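Local structure of SAM-dependent O-methyltransferase (Thermotoga maritima, 1O54) at residues K61-E65 and Y76-P80; R115-V121 and K139-E144. The protein probably methylates N1 of adenosine 58 in tRNA, with S-adenosyl-L-methionine as the methyl donor, and works as a homotetramer built from two dimers. All coordinates share one frame; numbering follows the deposited sequence.

Interaction 1 (K61-E65 and Y76-P80)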
loop_
_atom_site.group_PDB
_atom_site.type_symbol
_atom_site.label_atom_id
_atom_site.label_comp_id
_atom_site.label_asym_id
_atom_site.label_seq_id
_atom_site.Cartn_x
_atom_site.Cartn_y
_atom_site.Cartn_z
ATOM N N LYS A 61 32.499 -21.902 -20.164
ATOM C CA LYS A 61 32.196 -21.521 -18.795
ATOM C C LYS A 61 30.947 -22.286 -18.392
ATOM O O LYS A 61 30.621 -23.316 -18.998
ATOM C CB LYS A 61 31.999 -20.002 -18.711
ATOM C CG LYS A 61 33.170 -19.165 -19.240
ATOM C CD LYS A 61 34.069 -18.650 -18.146
ATOM C CE LYS A 61 34.969 -17.502 -18.626
ATOM N NZ LYS A 61 35.445 -16.703 -17.457
ATOM N N GLY A 62 30.216 -21.811 -17.397
ATOM C CA GLY A 62 29.077 -22.534 -16.843
ATOM C C GLY A 62 28.260 -21.547 -16.019
ATOM O O GLY A 62 28.746 -20.434 -15.781
ATOM N N PRO A 63 27.042 -21.890 -15.596
ATOM C CA PRO A 63 26.271 -20.974 -14.787
ATOM C C PRO A 63 26.989 -20.654 -13.483
ATOM O O PRO A 63 27.565 -21.558 -12.839
ATOM C CB PRO A 63 24.954 -21.721 -14.545
ATOM C CG PRO A 63 24.923 -22.739 -15.574
ATOM C CD PRO A 63 26.282 -23.133 -15.854
ATOM N N GLY A 64 26.958 -19.377 -13.125
ATOM C CA GLY A 64 27.567 -18.887 -11.916
ATOM C C GLY A 64 28.986 -18.420 -12.145
ATOM O O GLY A 64 29.567 -17.836 -11.261
ATOM N N GLU A 65 29.531 -18.666 -13.325
ATOM C CA GLU A 65 30.889 -18.221 -13.638
ATOM C C GLU A 65 30.923 -16.803 -14.219
ATOM O O GLU A 65 29.952 -16.321 -14.802
ATOM C CB GLU A 65 31.567 -19.194 -14.610
ATOM C CG GLU A 65 31.761 -20.589 -14.056
ATOM C CD GLU A 65 32.533 -21.509 -15.009
ATOM O OE1 GLU A 65 33.448 -21.052 -15.735
ATOM O OE2 GLU A 65 32.226 -22.692 -15.032
ATOM N N TYR A 76 28.230 -12.048 -14.864
ATOM C CA TYR A 76 28.034 -13.448 -14.509
ATOM C C TYR A 76 27.063 -14.127 -15.465
ATOM O O TYR A 76 26.064 -13.541 -15.874
ATOM C CB TYR A 76 27.485 -13.513 -13.088
ATOM C CG TYR A 76 28.516 -13.154 -12.071
ATOM C CD1 TYR A 76 28.607 -11.859 -11.574
ATOM C CD2 TYR A 76 29.398 -14.112 -11.589
ATOM C CE1 TYR A 76 29.556 -11.540 -10.611
ATOM C CE2 TYR A 76 30.354 -13.801 -10.644
ATOM C CZ TYR A 76 30.428 -12.508 -10.160
ATOM O OH TYR A 76 31.376 -12.211 -9.206
ATOM N N ILE A 77 27.324 -15.402 -15.768
ATOM C CA ILE A 77 26.456 -16.207 -16.644
ATOM C C ILE A 77 25.437 -16.903 -15.780
ATOM O O ILE A 77 25.793 -17.574 -14.786
ATOM C CB ILE A 77 27.314 -17.285 -17.377
ATOM C CG1 ILE A 77 28.399 -16.638 -18.243
ATOM C CG2 ILE A 77 26.428 -18.200 -18.217
ATOM C CD1 ILE A 77 29.611 -17.566 -18.493
ATOM N N LEU A 78 24.161 -16.738 -16.144
ATOM C CA LEU A 78 23.042 -17.297 -15.404
ATOM C C LEU A 78 22.089 -17.992 -16.370
ATOM O O LEU A 78 22.087 -17.705 -17.572
ATOM C CB LEU A 78 22.282 -16.208 -14.616
ATOM C CG LEU A 78 23.130 -15.375 -13.632
ATOM C CD1 LEU A 78 22.321 -14.272 -13.032
ATOM C CD2 LEU A 78 23.755 -16.229 -12.509
ATOM N N ILE A 79 21.295 -18.897 -15.815
ATOM C CA ILE A 79 20.241 -19.547 -16.547
ATOM C C ILE A 79 19.011 -18.691 -16.232
ATOM O O ILE A 79 18.662 -18.513 -15.078
ATOM C CB ILE A 79 19.998 -20.987 -16.066
ATOM C CG1 ILE A 79 21.245 -21.871 -16.270
ATOM C CG2 ILE A 79 18.812 -21.583 -16.821
ATOM C CD1 ILE A 79 21.769 -21.909 -17.655
ATOM N N PRO A 80 18.356 -18.148 -17.235
ATOM C CA PRO A 80 17.163 -17.334 -16.978
ATOM C C PRO A 80 16.041 -18.130 -16.336
ATOM O O PRO A 80 15.826 -19.316 -16.653
ATOM C CB PRO A 80 16.716 -16.864 -18.374
ATOM C CG PRO A 80 17.603 -17.471 -19.332
ATOM C CD PRO A 80 18.628 -18.313 -18.651
#

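Interaction 2 (R115-V121 and K139-E144)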
loop_
_atom_site.group_PDB
_atom_site.type_symbol
_atom_site.label_atom_id
_atom_site.label_comp_id
_atom_site.label_asym_id
_atom_site.label_seq_id
_atom_site.Cartn_x
_atom_site.Cartn_y
_atom_site.Cartn_z
ATOM N N ARG A 115 -6.839 -30.348 -15.379
ATOM C CA ARG A 115 -7.227 -29.849 -16.691
ATOM C C ARG A 115 -7.692 -28.395 -16.488
ATOM O O ARG A 115 -8.619 -28.127 -15.694
ATOM C CB ARG A 115 -8.361 -30.697 -17.273
ATOM C CG ARG A 115 -7.884 -32.115 -17.638
ATOM C CD ARG A 115 -9.009 -33.157 -17.802
ATOM N NE ARG A 115 -9.869 -32.827 -18.939
ATOM C CZ ARG A 115 -11.115 -32.331 -18.856
ATOM N NH1 ARG A 115 -11.682 -32.081 -17.689
ATOM N NH2 ARG A 115 -11.806 -32.122 -19.958
ATOM N N ILE A 116 -7.066 -27.487 -17.223
ATOM C CA ILE A 116 -7.223 -26.056 -17.013
ATOM C C ILE A 116 -7.531 -25.394 -18.365
ATOM O O ILE A 116 -6.864 -25.710 -19.356
ATOM C CB ILE A 116 -5.895 -25.455 -16.511
ATOM C CG1 ILE A 116 -5.426 -26.119 -15.213
ATOM C CG2 ILE A 116 -6.037 -23.930 -16.372
ATOM C CD1 ILE A 116 -6.309 -25.922 -14.066
ATOM N N ILE A 117 -8.492 -24.482 -18.401
ATOM C CA ILE A 117 -8.741 -23.660 -19.596
ATOM C C ILE A 117 -8.074 -22.304 -19.352
ATOM O O ILE A 117 -8.228 -21.716 -18.284
ATOM C CB ILE A 117 -10.244 -23.524 -19.882
ATOM C CG1 ILE A 117 -10.786 -24.861 -20.438
ATOM C CG2 ILE A 117 -10.560 -22.386 -20.831
ATOM C CD1 ILE A 117 -12.275 -24.936 -20.488
ATOM N N ASP A 118 -7.397 -21.799 -20.370
ATOM C CA ASP A 118 -6.765 -20.477 -20.343
ATOM C C ASP A 118 -7.191 -19.743 -21.605
ATOM O O ASP A 118 -7.035 -20.246 -22.707
ATOM C CB ASP A 118 -5.257 -20.679 -20.349
ATOM C CG ASP A 118 -4.478 -19.382 -20.348
ATOM O OD1 ASP A 118 -3.470 -19.272 -21.112
ATOM O OD2 ASP A 118 -4.814 -18.410 -19.643
ATOM N N THR A 119 -7.750 -18.548 -21.469
ATOM C CA THR A 119 -8.090 -17.772 -22.656
ATOM C C THR A 119 -8.248 -16.288 -22.320
ATOM O O THR A 119 -8.788 -16.002 -21.278
ATOM C CB THR A 119 -9.382 -18.316 -23.271
ATOM O OG1 THR A 119 -9.598 -17.737 -24.579
ATOM C CG2 THR A 119 -10.637 -18.001 -22.462
ATOM N N GLY A 120 -7.794 -15.357 -23.161
ATOM C CA GLY A 120 -6.881 -15.564 -24.256
ATOM C C GLY A 120 -5.512 -15.919 -23.736
ATOM O O GLY A 120 -5.328 -16.108 -22.536
ATOM N N VAL A 121 -4.545 -16.003 -24.637
ATOM C CA VAL A 121 -3.232 -16.486 -24.294
ATOM C C VAL A 121 -2.152 -15.424 -24.442
ATOM O O VAL A 121 -1.210 -15.369 -23.654
ATOM C CB VAL A 121 -2.902 -17.715 -25.152
ATOM C CG1 VAL A 121 -1.600 -18.325 -24.723
ATOM C CG2 VAL A 121 -4.019 -18.730 -25.010
ATOM N N LYS A 139 -3.039 -30.801 -18.187
ATOM C CA LYS A 139 -3.108 -30.150 -19.481
ATOM C C LYS A 139 -3.751 -28.781 -19.367
ATOM O O LYS A 139 -4.747 -28.622 -18.625
ATOM C CB LYS A 139 -3.936 -30.975 -20.445
ATOM C CG LYS A 139 -3.814 -30.556 -21.911
ATOM C CD LYS A 139 -2.391 -30.758 -22.465
ATOM C CE LYS A 139 -2.081 -32.218 -22.758
ATOM N NZ LYS A 139 -0.829 -32.442 -23.553
ATOM N N VAL A 140 -3.195 -27.827 -20.114
ATOM C CA VAL A 140 -3.792 -26.507 -20.306
ATOM C C VAL A 140 -4.371 -26.440 -21.712
ATOM O O VAL A 140 -3.668 -26.658 -22.696
ATOM C CB VAL A 140 -2.774 -25.374 -20.081
ATOM C CG1 VAL A 140 -3.442 -24.005 -20.206
ATOM C CG2 VAL A 140 -2.133 -25.540 -18.699
ATOM N N PHE A 141 -5.671 -26.152 -21.778
ATOM C CA PHE A 141 -6.363 -25.933 -23.070
ATOM C C PHE A 141 -6.413 -24.426 -23.242
ATOM O O PHE A 141 -7.161 -23.712 -22.550
ATOM C CB PHE A 141 -7.748 -26.570 -23.035
ATOM C CG PHE A 141 -7.707 -28.024 -22.692
ATOM C CD1 PHE A 141 -7.418 -28.962 -23.654
ATOM C CD2 PHE A 141 -7.916 -28.447 -21.381
ATOM C CE1 PHE A 141 -7.366 -30.306 -23.347
ATOM C CE2 PHE A 141 -7.838 -29.783 -21.060
ATOM C CZ PHE A 141 -7.550 -30.712 -22.017
ATOM N N ALA A 142 -5.568 -23.955 -24.138
ATOM C CA ALA A 142 -5.335 -22.526 -24.320
ATOM C C ALA A 142 -5.990 -22.018 -25.589
ATOM O O ALA A 142 -5.514 -22.296 -26.706
ATOM C CB ALA A 142 -3.822 -22.263 -24.328
ATOM N N TYR A 143 -7.082 -21.278 -25.419
ATOM C CA TYR A 143 -7.850 -20.800 -26.544
ATOM C C TYR A 143 -7.364 -19.410 -26.941
ATOM O O TYR A 143 -7.383 -18.479 -26.131
ATOM C CB TYR A 143 -9.315 -20.758 -26.186
ATOM C CG TYR A 143 -9.978 -22.107 -26.098
ATOM C CD1 TYR A 143 -9.740 -22.964 -25.046
ATOM C CD2 TYR A 143 -10.930 -22.487 -27.045
ATOM C CE1 TYR A 143 -10.395 -24.204 -24.967
ATOM C CE2 TYR A 143 -11.572 -23.711 -26.982
ATOM C CZ TYR A 143 -11.300 -24.562 -25.950
ATOM O OH TYR A 143 -11.953 -25.775 -25.892
ATOM N N GLU A 144 -6.940 -19.285 -28.179
ATOM C CA GLU A 144 -6.443 -18.028 -28.707
ATOM C C GLU A 144 -6.783 -17.928 -30.155
ATOM O O GLU A 144 -6.092 -18.506 -30.981
ATOM C CB GLU A 144 -4.947 -17.945 -28.545
ATOM C CG GLU A 144 -4.314 -16.684 -29.096
ATOM C CD GLU A 144 -4.897 -15.447 -28.489
ATOM O OE1 GLU A 144 -4.503 -15.085 -27.342
ATOM O OE2 GLU A 144 -5.780 -14.848 -29.145
#

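Interaction 1 (K61-E65 and Y76-P80)
Ile77 packs against the turn Gly62-Glu65 and meets it with both its backbone and its side chain. With CG1 beside the backbone N (chi1 -60°), CG1 and CD1 run alongside Glu65 O (CG1 at 3.8 Å) and end on Lys61, where Ile77 CD1 comes within 3.4 Å of Lys61 CB, tighter than usual carbon contact. The two side chains cross at about a right angle, and past this point the lysine bends at chi2 (-99°), which takes its amine away from the isoleucine to Ile66 O. The branch atom Ile77 CB rests 3.8 Å from Gly62 O, the same carbonyl that closes the type II turn by accepting Glu65 N.

The peptide groups of Ile77 supply the polar half of the contact. Gly64 N gives a nearly straight bond of 2.7 Å to Ile77 O, and Ile77 N returns one of 2.9 Å to Glu65 O. Gly64 has positive phi (92°), where a side chain would be jammed against the preceding carbonyl, so the third position of the turn calls for glycine. The turn sits in the loop after helix 55-58 and leads into strand 66-68, which pairs antiparallel with 74-78.

Two side chains flank this pair. The ring of Pro63 touches Ile79 through CG, 3.8 Å from Ile79 CG1. Tyr76 presents the edge of its ring to Gly64 O, with CD2 3.7 Å from that oxygen near the ring plane. Tyr76 OH and Ile79 O hydrogen-bond to Arg272 O and Arg208 NH2 of the second subunit.

Glu65 OE2 bonds to His11 ND1, a residue of the purification tag. The chemistry is therefore divided: two backbone bonds fix the register of turn and strand, aliphatic carbons fill the space beside them, and the polar ends of Lys61 and Glu65 find their partners away from strand 74-78.

Interaction 2 (R115-V121 and K139-E144)
The Phe141 ring carries Lys139 CG over one face, 3.7 Å above its plane and offset toward the rim, while Arg115 CB meets its edge in plane, 3.9 Å from CE2. The guanidinium of Arg115 is inclined 64° to this ring, and its NH1 bonds to Lys180 O. Asp118 O lies near the plane of the Tyr143 ring at its edge; Phe177 packs edge-to-face with that ring.

Four backbone bonds pair the parallel strands, from Ile116 N to Lys139 O (2.9 Å) through Tyr143 N to Asp118 O. Beyond them, chi1 of -169° swings Thr119 OG1 away from its backbone N and over Tyr143 O, to which it donates at 2.8 Å from above the carbonyl plane. Glu144 bends at chi2 (57°), bringing OE1 2.9 Å from Val121 N, which approaches from above the carboxylate plane; Gly122 N also bonds to OE1, and Arg146 pairs with OE2. A leucine at Glu144 would probably leave both loop amides without this acceptor and Arg146 without its salt bridge.

With helix 125-134, the strands form the beta-alpha-beta unit of a Rossmann-like methyltransferase, whose glycine-rich loop and strand-end acid, Glu144, are consistent with the predicted S-adenosyl-L-methionine site.

Interactions 1 and 2 share no strand or helix and lie on opposite sides of the chain's centre, their own centres 33 Å apart. Interaction 1 sets a loop turn against strand 74-78 of the small antiparallel sheet; it is partly buried, and the second subunit reaches several of its residues. Interaction 2 is buried within the large mixed sheet of the methyltransferase domain, untouched by any other chain of the assembly. The areas buried are 345 and 587 Å². Backbone bonding serves both, but 61-65 meets its strand through a turn with two bonds, whereas strand 115-119 runs parallel to 139-143, and past the strand ends the carboxylate of Glu144 accepts from a loop amide that follows 115-119, near the predicted cofactor site.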